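Local atomic coordinates of phenolic acid decarboxylase (Sedimentibacter hydroxybenzoicus, PDB entry 7AE5), a protein that catalyses the reversible, non-oxidative decarboxylation of 4-hydroxybenzoate and 3,4-dihydroxybenzoate under anaerobic conditions, using prenylated FMN and manganese. Residues Y364-A369 / K437-A442; E339-N344 / I354-V359; V387-V392 / A442-P447. All coordinates share one frame; numbering follows the deposited sequence.

Interaction 1: Y364-A369 / K437-A442; sequences YAKGVA and KMIIDA. With RB (rubidium ion), chain Q.
D441 turns its carboxylate toward A365 because its CG stands opposite the backbone N (chi1 173°), and I439 meets A369 because its CG2 takes the same position while CG1 lies beside the N. Helix 364-369 is thus met by I439 and D441, two residues apart on the strand, an example of how small helical residues let a helix lie close on a sheet: the two axes approach to 8.4 Å and run at 146°. The methyl CB of A369 sits 3.6 Å from I439 CG2, an apolar contact to which I439 CD1 adds a looser touch. One turn earlier, A365 CB comes within 3.1 Å of D441 OD1, a tight fit of methyl against carboxylate oxygen. The extended chain of K366 crosses D441 at about a right angle, with CE 4.0 Å from D441 CB. K366 NZ stays 5.7 Å from D441 OD2 and instead bonds E418 O of a second subunit, K412 O and S415 OG. D441 serves the rubidium ion twice, binding it directly through O at 2.5 Å and, through OD2, accepting a hydrogen bond (2.6 Å) from water 1, itself a ligand of the ion. Were D441 replaced by alanine, water 1 would probably lose its carboxylate acceptor and A365 the group that packs against its methyl. Besides strand 434-441, the helix covers strand 384-388, where A365 and A369 rest on V387 and V385, and strand 352-357, where V368 touches I355 and T357.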
ATOM      1  N   TYR C 364     -21.715   1.020  -3.675  1.00 52.60           N
ATOM      2  CA  TYR C 364     -22.255   0.413  -4.888  1.00 52.21           C
ATOM      3  C   TYR C 364     -21.463   0.803  -6.130  1.00 51.18           C
ATOM      4  O   TYR C 364     -21.445   0.053  -7.112  1.00 50.10           O
ATOM      5  CB  TYR C 364     -23.722   0.812  -5.045  1.00 51.91           C
ATOM      6  CG  TYR C 364     -24.443   0.210  -6.227  1.00 51.15           C
ATOM      7  CD1 TYR C 364     -24.790  -1.136  -6.246  1.00 51.24           C
ATOM      8  CD2 TYR C 364     -24.805   0.996  -7.314  1.00 50.02           C
ATOM      9  CE1 TYR C 364     -25.464  -1.684  -7.324  1.00 50.30           C
ATOM     10  CE2 TYR C 364     -25.479   0.459  -8.393  1.00 49.16           C
ATOM     11  CZ  TYR C 364     -25.805  -0.881  -8.393  1.00 49.32           C
ATOM     12  OH  TYR C 364     -26.475  -1.417  -9.468  1.00 48.41           O
ATOM     13  N   ALA C 365     -20.805   1.966  -6.107  1.00 41.23           N
ATOM     14  CA  ALA C 365     -20.068   2.422  -7.281  1.00 38.73           C
ATOM     15  C   ALA C 365     -18.895   1.506  -7.608  1.00 37.67           C
ATOM     16  O   ALA C 365     -18.561   1.328  -8.784  1.00 35.78           O
ATOM     17  CB  ALA C 365     -19.578   3.851  -7.070  1.00 37.21           C
ATOM     18  N   LYS C 366     -18.254   0.929  -6.592  1.00 39.92           N
ATOM     19  CA  LYS C 366     -17.189  -0.029  -6.865  1.00 39.14           C
ATOM     20  C   LYS C 366     -17.754  -1.363  -7.332  1.00 39.25           C
ATOM     21  O   LYS C 366     -17.101  -2.076  -8.102  1.00 37.91           O
ATOM     22  CB  LYS C 366     -16.313  -0.213  -5.627  1.00 40.58           C
ATOM     23  CG  LYS C 366     -15.593   1.059  -5.215  1.00 40.00           C
ATOM     24  CD  LYS C 366     -14.288   0.774  -4.502  1.00 40.57           C
ATOM     25  CE  LYS C 366     -13.523   2.067  -4.253  1.00 38.85           C
ATOM     26  NZ  LYS C 366     -12.474   1.923  -3.201  1.00 38.48           N
ATOM     27  N   GLY C 367     -18.959  -1.713  -6.886  1.00 35.03           N
ATOM     28  CA  GLY C 367     -19.608  -2.896  -7.420  1.00 34.64           C
ATOM     29  C   GLY C 367     -19.883  -2.774  -8.906  1.00 32.89           C
ATOM     30  O   GLY C 367     -19.708  -3.734  -9.661  1.00 31.94           O
ATOM     31  N   VAL C 368     -20.309  -1.588  -9.345  1.00 38.39           N
ATOM     32  CA  VAL C 368     -20.530  -1.352 -10.769  1.00 36.72           C
ATOM     33  C   VAL C 368     -19.230  -1.520 -11.542  1.00 34.89           C
ATOM     34  O   VAL C 368     -19.209  -2.094 -12.638  1.00 33.93           O
ATOM     35  CB  VAL C 368     -21.145   0.043 -10.989  1.00 36.88           C
ATOM     36  CG1 VAL C 368     -21.129   0.408 -12.463  1.00 35.11           C
ATOM     37  CG2 VAL C 368     -22.560   0.088 -10.440  1.00 38.64           C
ATOM     38  N   ALA C 369     -18.123  -1.026 -10.982  1.00 29.96           N
ATOM     39  CA  ALA C 369     -16.826  -1.207 -11.622  1.00 28.59           C
ATOM     40  C   ALA C 369     -16.434  -2.678 -11.666  1.00 29.01           C
ATOM     41  O   ALA C 369     -15.913  -3.159 -12.680  1.00 28.16           O
ATOM     42  CB  ALA C 369     -15.761  -0.389 -10.894  1.00 28.44           C
ATOM     43  N   LYS C 437      -5.246  -2.874 -12.331  1.00 39.34           N
ATOM     44  CA  LYS C 437      -6.437  -2.070 -12.561  1.00 39.92           C
ATOM     45  C   LYS C 437      -6.510  -0.908 -11.581  1.00 35.72           C
ATOM     46  O   LYS C 437      -6.006  -0.979 -10.456  1.00 30.40           O
ATOM     47  CB  LYS C 437      -7.697  -2.927 -12.434  1.00 36.17           C
ATOM     48  CG  LYS C 437      -7.709  -4.174 -13.302  1.00 38.72           C
ATOM     49  CD  LYS C 437      -7.842  -3.842 -14.775  1.00 45.55           C
ATOM     50  CE  LYS C 437      -8.169  -5.085 -15.589  1.00 45.49           C
ATOM     51  NZ  LYS C 437      -8.251  -4.795 -17.047  1.00 48.52           N
ATOM     52  N   MET C 438      -7.154   0.173 -12.020  1.00 43.17           N
ATOM     53  CA  MET C 438      -7.394   1.341 -11.182  1.00 39.95           C
ATOM     54  C   MET C 438      -8.875   1.679 -11.218  1.00 39.17           C
ATOM     55  O   MET C 438      -9.412   2.023 -12.276  1.00 43.31           O
ATOM     56  CB  MET C 438      -6.556   2.541 -11.633  1.00 43.07           C
ATOM     57  CG  MET C 438      -6.465   3.631 -10.575  1.00 38.82           C
ATOM     58  SD  MET C 438      -5.632   5.147 -11.087  1.00 40.99           S
ATOM     59  CE  MET C 438      -5.341   4.834 -12.821  1.00 47.61           C
ATOM     60  N   ILE C 439      -9.529   1.573 -10.066  1.00 33.68           N
ATOM     61  CA  ILE C 439     -10.929   1.942  -9.902  1.00 32.21           C
ATOM     62  C   ILE C 439     -10.983   3.240  -9.111  1.00 31.45           C
ATOM     63  O   ILE C 439     -10.362   3.351  -8.047  1.00 28.77           O
ATOM     64  CB  ILE C 439     -11.726   0.835  -9.190  1.00 28.00           C
ATOM     65  CG1 ILE C 439     -11.638  -0.479  -9.964  1.00 28.53           C
ATOM     66  CG2 ILE C 439     -13.174   1.254  -9.002  1.00 27.03           C
ATOM     67  CD1 ILE C 439     -12.265  -1.644  -9.228  1.00 24.86           C
ATOM     68  N   ILE C 440     -11.724   4.217  -9.625  1.00 31.11           N
ATOM     69  CA  ILE C 440     -11.862   5.521  -8.986  1.00 31.00           C
ATOM     70  C   ILE C 440     -13.340   5.753  -8.710  1.00 29.70           C
ATOM     71  O   ILE C 440     -14.149   5.819  -9.645  1.00 31.20           O
ATOM     72  CB  ILE C 440     -11.281   6.650  -9.851  1.00 35.26           C
ATOM     73  CG1 ILE C 440      -9.804   6.388 -10.147  1.00 36.55           C
ATOM     74  CG2 ILE C 440     -11.443   7.993  -9.160  1.00 34.60           C
ATOM     75  CD1 ILE C 440      -9.185   7.402 -11.075  1.00 40.86           C
ATOM     76  N   ASP C 441     -13.693   5.880  -7.431  1.00 42.39           N
ATOM     77  CA  ASP C 441     -15.082   6.077  -7.020  1.00 41.97           C
ATOM     78  C   ASP C 441     -15.329   7.570  -6.806  1.00 43.74           C
ATOM     79  O   ASP C 441     -15.298   8.091  -5.685  1.00 43.43           O
ATOM     80  CB  ASP C 441     -15.391   5.253  -5.770  1.00 39.87           C
ATOM     81  CG  ASP C 441     -16.769   5.545  -5.202  1.00 40.87           C
ATOM     82  OD1 ASP C 441     -17.640   6.013  -5.966  1.00 42.27           O
ATOM     83  OD2 ASP C 441     -16.986   5.297  -3.996  1.00 40.82           O
ATOM     84  N   ALA C 442     -15.607   8.262  -7.918  1.00 34.99           N
ATOM     85  CA  ALA C 442     -15.931   9.684  -7.919  1.00 36.92           C
ATOM     86  C   ALA C 442     -17.396   9.952  -7.601  1.00 37.03           C
ATOM     87  O   ALA C 442     -17.959  10.943  -8.084  1.00 38.83           O
ATOM     88  CB  ALA C 442     -15.560  10.312  -9.265  1.00 39.84           C
TER
HETATM   89 RB    RB Q 501     -16.373   8.922  -3.643  1.00 48.64          RB
HETATM   90  O   HOH W   1     -17.704   7.221  -2.480  1.00 33.84           O

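Interaction 2: E339-N344 / I354-V359; sequences EVVAVN and IISTKV
S356 O receives two backbone donors at once: V341 N at 2.8 Å and A342 N at 3.3 Å, both from the same face of its carbonyl plane. This is a classic beta bulge, in which two residues of one strand stand opposite a single residue of the other, and it shifts the antiparallel register by one between V340-T357 and A342-S356. Beyond the bulge the pairing is regular. S356 N returns a bond to A342 O, and N344 and I354 form a hydrogen-bonded pair with N344 N 2.7 Å from I354 O and the reverse bond of similar length. On the other side of the bulge, K358 N still reaches E339 O (2.8 Å, 171° at the hydrogen), although it comes from above the carbonyl plane.

The side chain of S356 is turned into the bulge. With OG between the backbone N and the carbonyl carbon (chi1 70°), it lies 3.3 Å from V341 CB and near the methyl of A342. On the opposite face, V340 CG1 slants across to I355 CG2 at 4.0 Å, and V343 CG2 reaches the same methyl; Y330 and L333 of helix 323-336 and V368 of helix 364-372 cover this apolar patch. N344 and I354 lie side by side, the amide ND2 beside CD1, while that amide bonds to P394 O and Y347 OH. E339 sends its carboxylate away to a salt bridge with R360. The chemistry implies a division of labour: backbone amides hold the hairpin together, one carbonyl pays for the extra residue with a second bond, and the polar ends of N344 and E339 find their partners beyond the two segments.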
ATOM      1  N   GLU C 339     -29.431   0.714 -12.272  1.00 49.16           N
ATOM      2  CA  GLU C 339     -29.040   2.030 -11.785  1.00 49.20           C
ATOM      3  C   GLU C 339     -28.008   2.703 -12.676  1.00 47.97           C
ATOM      4  O   GLU C 339     -27.785   3.910 -12.538  1.00 47.72           O
ATOM      5  CB  GLU C 339     -28.498   1.908 -10.367  1.00 50.29           C
ATOM      6  CG  GLU C 339     -29.556   1.498  -9.373  1.00 51.51           C
ATOM      7  CD  GLU C 339     -29.481   0.021  -9.047  1.00 52.04           C
ATOM      8  OE1 GLU C 339     -30.131  -0.409  -8.074  1.00 53.11           O
ATOM      9  OE2 GLU C 339     -28.758  -0.709  -9.759  1.00 51.29           O
ATOM     10  N   VAL C 340     -27.378   1.959 -13.582  1.00 38.18           N
ATOM     11  CA  VAL C 340     -26.383   2.545 -14.466  1.00 36.93           C
ATOM     12  C   VAL C 340     -27.073   3.450 -15.477  1.00 36.24           C
ATOM     13  O   VAL C 340     -28.038   3.048 -16.142  1.00 36.21           O
ATOM     14  CB  VAL C 340     -25.565   1.449 -15.158  1.00 36.14           C
ATOM     15  CG1 VAL C 340     -24.726   2.044 -16.275  1.00 34.77           C
ATOM     16  CG2 VAL C 340     -24.684   0.739 -14.143  1.00 36.71           C
ATOM     17  N   VAL C 341     -26.577   4.677 -15.601  1.00 41.39           N
ATOM     18  CA  VAL C 341     -27.184   5.665 -16.485  1.00 40.86           C
ATOM     19  C   VAL C 341     -26.506   5.685 -17.852  1.00 39.74           C
ATOM     20  O   VAL C 341     -27.183   5.746 -18.882  1.00 39.44           O
ATOM     21  CB  VAL C 341     -27.144   7.051 -15.806  1.00 41.05           C
ATOM     22  CG1 VAL C 341     -27.614   8.134 -16.753  1.00 40.51           C
ATOM     23  CG2 VAL C 341     -28.000   7.043 -14.549  1.00 42.20           C
ATOM     24  N   ALA C 342     -25.176   5.624 -17.888  1.00 39.74           N
ATOM     25  CA  ALA C 342     -24.445   5.669 -19.148  1.00 38.77           C
ATOM     26  C   ALA C 342     -23.038   5.129 -18.940  1.00 38.32           C
ATOM     27  O   ALA C 342     -22.497   5.175 -17.832  1.00 38.68           O
ATOM     28  CB  ALA C 342     -24.385   7.093 -19.712  1.00 38.44           C
ATOM     29  N   VAL C 343     -22.455   4.620 -20.023  1.00 34.30           N
ATOM     30  CA  VAL C 343     -21.082   4.125 -20.035  1.00 33.79           C
ATOM     31  C   VAL C 343     -20.329   4.856 -21.138  1.00 33.28           C
ATOM     32  O   VAL C 343     -20.747   4.834 -22.303  1.00 33.18           O
ATOM     33  CB  VAL C 343     -21.018   2.604 -20.245  1.00 33.76           C
ATOM     34  CG1 VAL C 343     -19.570   2.152 -20.394  1.00 33.29           C
ATOM     35  CG2 VAL C 343     -21.687   1.882 -19.087  1.00 34.49           C
ATOM     36  N   ASN C 344     -19.229   5.507 -20.768  1.00 28.66           N
ATOM     37  CA  ASN C 344     -18.333   6.178 -21.706  1.00 28.47           C
ATOM     38  C   ASN C 344     -17.055   5.345 -21.769  1.00 28.34           C
ATOM     39  O   ASN C 344     -16.175   5.475 -20.913  1.00 28.34           O
ATOM     40  CB  ASN C 344     -18.065   7.618 -21.264  1.00 28.66           C
ATOM     41  CG  ASN C 344     -16.960   8.295 -22.065  1.00 28.78           C
ATOM     42  OD1 ASN C 344     -16.460   7.756 -23.051  1.00 28.79           O
ATOM     43  ND2 ASN C 344     -16.584   9.498 -21.643  1.00 29.12           N
ATOM     44  N   ILE C 354     -15.622   5.513 -18.154  1.00 25.87           N
ATOM     45  CA  ILE C 354     -16.325   6.342 -17.183  1.00 26.36           C
ATOM     46  C   ILE C 354     -17.780   5.900 -17.160  1.00 26.75           C
ATOM     47  O   ILE C 354     -18.465   5.949 -18.189  1.00 26.58           O
ATOM     48  CB  ILE C 354     -16.211   7.839 -17.510  1.00 26.61           C
ATOM     49  CG1 ILE C 354     -14.771   8.193 -17.881  1.00 26.53           C
ATOM     50  CG2 ILE C 354     -16.687   8.680 -16.333  1.00 27.34           C
ATOM     51  CD1 ILE C 354     -14.595   9.620 -18.311  1.00 27.03           C
ATOM     52  N   ILE C 355     -18.250   5.467 -15.992  1.00 34.37           N
ATOM     53  CA  ILE C 355     -19.620   5.003 -15.807  1.00 35.18           C
ATOM     54  C   ILE C 355     -20.351   5.994 -14.915  1.00 36.31           C
ATOM     55  O   ILE C 355     -19.876   6.322 -13.822  1.00 36.95           O
ATOM     56  CB  ILE C 355     -19.668   3.596 -15.187  1.00 35.50           C
ATOM     57  CG1 ILE C 355     -18.829   2.612 -15.999  1.00 34.43           C
ATOM     58  CG2 ILE C 355     -21.108   3.111 -15.075  1.00 36.54           C
ATOM     59  CD1 ILE C 355     -18.364   1.416 -15.194  1.00 34.66           C
ATOM     60  N   SER C 356     -21.504   6.463 -15.376  1.00 32.95           N
ATOM     61  CA  SER C 356     -22.428   7.206 -14.531  1.00 33.76           C
ATOM     62  C   SER C 356     -23.511   6.262 -14.036  1.00 34.78           C
ATOM     63  O   SER C 356     -24.050   5.460 -14.804  1.00 34.57           O
ATOM     64  CB  SER C 356     -23.055   8.386 -15.278  1.00 33.29           C
ATOM     65  OG  SER C 356     -23.964   7.949 -16.273  1.00 33.11           O
ATOM     66  N   THR C 357     -23.821   6.352 -12.749  1.00 31.90           N
ATOM     67  CA  THR C 357     -24.787   5.437 -12.167  1.00 33.07           C
ATOM     68  C   THR C 357     -25.442   6.093 -10.964  1.00 33.93           C
ATOM     69  O   THR C 357     -24.893   7.015 -10.355  1.00 33.66           O
ATOM     70  CB  THR C 357     -24.126   4.117 -11.758  1.00 33.75           C
ATOM     71  OG1 THR C 357     -25.129   3.186 -11.328  1.00 34.76           O
ATOM     72  CG2 THR C 357     -23.140   4.355 -10.628  1.00 34.35           C
ATOM     73  N   LYS C 358     -26.636   5.607 -10.641  1.00 50.60           N
ATOM     74  CA  LYS C 358     -27.235   5.883  -9.346  1.00 51.68           C
ATOM     75  C   LYS C 358     -26.666   4.899  -8.332  1.00 52.76           C
ATOM     76  O   LYS C 358     -26.556   3.701  -8.614  1.00 53.11           O
ATOM     77  CB  LYS C 358     -28.757   5.766  -9.419  1.00 52.18           C
ATOM     78  CG  LYS C 358     -29.483   6.437  -8.263  1.00 53.04           C
ATOM     79  CD  LYS C 358     -30.231   5.427  -7.406  1.00 54.25           C
ATOM     80  CE  LYS C 358     -30.961   6.117  -6.264  1.00 55.15           C
ATOM     81  NZ  LYS C 358     -31.998   7.063  -6.762  1.00 54.93           N
ATOM     82  N   VAL C 359     -26.281   5.401  -7.166  1.00 40.98           N
ATOM     83  CA  VAL C 359     -25.670   4.574  -6.133  1.00 42.07           C
ATOM     84  C   VAL C 359     -26.792   3.994  -5.277  1.00 43.33           C
ATOM     85  O   VAL C 359     -27.442   4.717  -4.517  1.00 43.68           O
ATOM     86  CB  VAL C 359     -24.668   5.373  -5.289  1.00 41.83           C
ATOM     87  CG1 VAL C 359     -23.936   4.459  -4.318  1.00 42.94           C
ATOM     88  CG2 VAL C 359     -23.674   6.091  -6.189  1.00 40.15           C
TER

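Interaction 3: V387-V392 / A442-P447; sequences VVDEFV and ATTPVP. With RB (rubidium ion), chain Q.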
ATOM      1  N   VAL C 387     -16.184   6.039 -11.835  1.00 29.79           N
ATOM      2  CA  VAL C 387     -17.624   5.977 -11.611  1.00 30.95           C
ATOM      3  C   VAL C 387     -18.084   7.320 -11.065  1.00 31.29           C
ATOM      4  O   VAL C 387     -17.528   7.822 -10.082  1.00 31.12           O
ATOM      5  CB  VAL C 387     -18.005   4.835 -10.655  1.00 32.06           C
ATOM      6  CG1 VAL C 387     -19.513   4.670 -10.617  1.00 33.76           C
ATOM      7  CG2 VAL C 387     -17.336   3.539 -11.087  1.00 31.55           C
ATOM      8  N   VAL C 388     -19.100   7.898 -11.703  1.00 31.82           N
ATOM      9  CA  VAL C 388     -19.646   9.190 -11.316  1.00 31.97           C
ATOM     10  C   VAL C 388     -21.139   9.027 -11.044  1.00 33.03           C
ATOM     11  O   VAL C 388     -21.744   8.000 -11.356  1.00 33.69           O
ATOM     12  CB  VAL C 388     -19.396  10.271 -12.385  1.00 31.43           C
ATOM     13  CG1 VAL C 388     -17.901  10.436 -12.638  1.00 30.80           C
ATOM     14  CG2 VAL C 388     -20.121   9.911 -13.674  1.00 31.48           C
ATOM     15  N   ASP C 389     -21.730  10.067 -10.459  1.00 40.87           N
ATOM     16  CA  ASP C 389     -23.129  10.009 -10.069  1.00 41.86           C
ATOM     17  C   ASP C 389     -24.041  10.103 -11.291  1.00 41.72           C
ATOM     18  O   ASP C 389     -23.605  10.346 -12.420  1.00 40.91           O
ATOM     19  CB  ASP C 389     -23.464  11.122  -9.077  1.00 42.13           C
ATOM     20  CG  ASP C 389     -22.824  10.909  -7.722  1.00 42.53           C
ATOM     21  OD1 ASP C 389     -23.008   9.814  -7.147  1.00 43.48           O
ATOM     22  OD2 ASP C 389     -22.148  11.837  -7.227  1.00 42.04           O
ATOM     23  N   GLU C 390     -25.339   9.924 -11.036  1.00 45.24           N
ATOM     24  CA  GLU C 390     -26.313   9.814 -12.116  1.00 45.13           C
ATOM     25  C   GLU C 390     -26.477  11.123 -12.878  1.00 44.45           C
ATOM     26  O   GLU C 390     -26.775  11.105 -14.077  1.00 43.99           O
ATOM     27  CB  GLU C 390     -27.657   9.346 -11.554  1.00 46.19           C
ATOM     28  CG  GLU C 390     -28.344  10.355 -10.640  1.00 46.73           C
ATOM     29  CD  GLU C 390     -27.949  10.196  -9.179  1.00 47.49           C
ATOM     30  OE1 GLU C 390     -26.950   9.497  -8.900  1.00 47.36           O
ATOM     31  OE2 GLU C 390     -28.637  10.775  -8.311  1.00 48.26           O
ATOM     32  N   PHE C 391     -26.280  12.260 -12.216  1.00 43.88           N
ATOM     33  CA  PHE C 391     -26.478  13.555 -12.852  1.00 43.51           C
ATOM     34  C   PHE C 391     -25.249  14.049 -13.601  1.00 42.69           C
ATOM     35  O   PHE C 391     -25.335  15.068 -14.295  1.00 42.49           O
ATOM     36  CB  PHE C 391     -26.893  14.602 -11.809  1.00 44.01           C
ATOM     37  CG  PHE C 391     -25.945  14.711 -10.650  1.00 44.05           C
ATOM     38  CD1 PHE C 391     -26.092  13.896  -9.541  1.00 44.72           C
ATOM     39  CD2 PHE C 391     -24.903  15.623 -10.674  1.00 43.51           C
ATOM     40  CE1 PHE C 391     -25.220  13.993  -8.474  1.00 44.75           C
ATOM     41  CE2 PHE C 391     -24.026  15.720  -9.611  1.00 43.50           C
ATOM     42  CZ  PHE C 391     -24.182  14.900  -8.512  1.00 44.05           C
ATOM     43  N   VAL C 392     -24.118  13.364 -13.484  1.00 35.92           N
ATOM     44  CA  VAL C 392     -22.892  13.765 -14.161  1.00 35.28           C
ATOM     45  C   VAL C 392     -22.850  13.108 -15.532  1.00 34.85           C
ATOM     46  O   VAL C 392     -22.970  11.882 -15.649  1.00 34.83           O
ATOM     47  CB  VAL C 392     -21.654  13.385 -13.333  1.00 35.13           C
ATOM     48  CG1 VAL C 392     -20.396  13.472 -14.190  1.00 34.61           C
ATOM     49  CG2 VAL C 392     -21.536  14.283 -12.116  1.00 35.40           C
ATOM     50  N   ALA C 442     -15.607   8.262  -7.918  1.00 34.99           N
ATOM     51  CA  ALA C 442     -15.931   9.684  -7.919  1.00 36.92           C
ATOM     52  C   ALA C 442     -17.396   9.952  -7.601  1.00 37.03           C
ATOM     53  O   ALA C 442     -17.959  10.943  -8.084  1.00 38.83           O
ATOM     54  CB  ALA C 442     -15.560  10.312  -9.265  1.00 39.84           C
ATOM     55  N   THR C 443     -18.031   9.097  -6.808  1.00 37.11           N
ATOM     56  CA  THR C 443     -19.424   9.295  -6.442  1.00 38.33           C
ATOM     57  C   THR C 443     -19.554   9.827  -5.020  1.00 39.55           C
ATOM     58  O   THR C 443     -18.643   9.700  -4.182  1.00 38.62           O
ATOM     59  CB  THR C 443     -20.230   7.998  -6.582  1.00 37.46           C
ATOM     60  OG1 THR C 443     -19.824   7.063  -5.574  1.00 36.20           O
ATOM     61  CG2 THR C 443     -20.029   7.392  -7.962  1.00 36.49           C
ATOM     62  N   THR C 444     -20.717  10.444  -4.782  1.00 31.12           N
ATOM     63  CA  THR C 444     -21.091  10.976  -3.479  1.00 33.64           C
ATOM     64  C   THR C 444     -21.465   9.835  -2.542  1.00 34.38           C
ATOM     65  O   THR C 444     -22.243   8.955  -2.929  1.00 34.41           O
ATOM     66  CB  THR C 444     -22.280  11.930  -3.627  1.00 36.87           C
ATOM     67  OG1 THR C 444     -21.977  12.942  -4.597  1.00 36.31           O
ATOM     68  CG2 THR C 444     -22.621  12.581  -2.300  1.00 39.80           C
ATOM     69  N   PRO C 445     -20.943   9.809  -1.317  1.00 36.23           N
ATOM     70  CA  PRO C 445     -21.298   8.729  -0.389  1.00 37.75           C
ATOM     71  C   PRO C 445     -22.791   8.705  -0.095  1.00 42.35           C
ATOM     72  O   PRO C 445     -23.430   9.744   0.077  1.00 45.34           O
ATOM     73  CB  PRO C 445     -20.486   9.060   0.868  1.00 37.91           C
ATOM     74  CG  PRO C 445     -19.359   9.918   0.381  1.00 34.73           C
ATOM     75  CD  PRO C 445     -19.911  10.704  -0.766  1.00 35.22           C
ATOM     76  N   VAL C 446     -23.343   7.500  -0.051  1.00 43.71           N
ATOM     77  CA  VAL C 446     -24.713   7.281   0.401  1.00 46.36           C
ATOM     78  C   VAL C 446     -24.652   6.310   1.571  1.00 47.18           C
ATOM     79  O   VAL C 446     -23.668   5.565   1.723  1.00 45.38           O
ATOM     80  CB  VAL C 446     -25.621   6.759  -0.739  1.00 43.85           C
ATOM     81  CG1 VAL C 446     -25.454   7.603  -1.991  1.00 42.50           C
ATOM     82  CG2 VAL C 446     -25.324   5.306  -1.034  1.00 40.65           C
ATOM     83  N   PRO C 447     -25.661   6.314   2.440  1.00 46.39           N
ATOM     84  CA  PRO C 447     -25.680   5.375   3.570  1.00 46.92           C
ATOM     85  C   PRO C 447     -25.481   3.946   3.101  1.00 44.34           C
ATOM     86  O   PRO C 447     -26.018   3.546   2.057  1.00 42.08           O
ATOM     87  CB  PRO C 447     -27.081   5.574   4.166  1.00 47.80           C
ATOM     88  CG  PRO C 447     -27.404   6.994   3.862  1.00 48.53           C
ATOM     89  CD  PRO C 447     -26.734   7.322   2.544  1.00 47.58           C
TER
HETATM   90 RB    RB Q 501     -16.373   8.922  -3.643  1.00 48.64          RB
HETATM   91  O   HOH W   2     -20.209  12.185  -9.318  1.00 28.67           O
HETATM   92  O   HOH W   3     -24.434   9.097  -4.730  1.00 38.97           O
HETATM   93  O   HOH W   1     -17.704   7.221  -2.480  1.00 33.84           O
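D389 takes hold of T444 with its carboxylate, the two side chains crossing at about a right angle. OD2 accepts from T444 OG1 at 2.9 Å and from T444 N at 3.2 Å; the amide uses the syn lone pair, whereas the hydroxyl arrives on the syn side but 30° out of the carboxylate plane. OD1 adds a weak bond from the same amide. T444 OG1 lies beside its own backbone N (chi1 -54°), and its hydroxyl is held by both D389 OD2 and R407 NH2.

Two waters complete the balance. Water 2 accepts from D389 N (2.8 Å) and donates to both D389 OD2 and A442 O, so it ties the start of the turn to segment 442-447. Water 3 donates to D389 OD1 (2.9 Å) and T444 O (2.8 Å). The backbone O of T443, by contrast, goes to the rubidium ion at 2.5 Å. Apolar contacts flank this polar cluster: V387 CG1 slants across T443 CG2 at 3.8 Å, and V388 CG1 touches A442 CB.

D389 also opens a type I beta turn, its O accepting from V392 N. Here an aspartate at the end region of strand 384-388 clasps the loop leaving the neighbouring strand of the alpha/beta sheet, beside a metal site built from carbonyl oxygens, the carboxylate of D413 and water.

The three contacts all reach one mixed sheet, their centres 9 to 11 Å apart. Strand 384-388 is the common neighbour: V388 N lies 2.8 Å from I355 O, a probable hydrogen bond joining interactions 2 and 3, and V387 N lies 3.0 Å from I440 O, joining interactions 1 and 3. Helix 364-372 follows the hairpin of interaction 2 in the chain and packs V368 CG1 on I355 CG2 at 3.8 Å. Interactions 1 and 3 share A442 and contribute to the same rubidium site and water 1, whereas the side chain of T357 in interaction 2 is about 11 Å from the ion. All lie away from the predicted prenylated FMN and manganese sites.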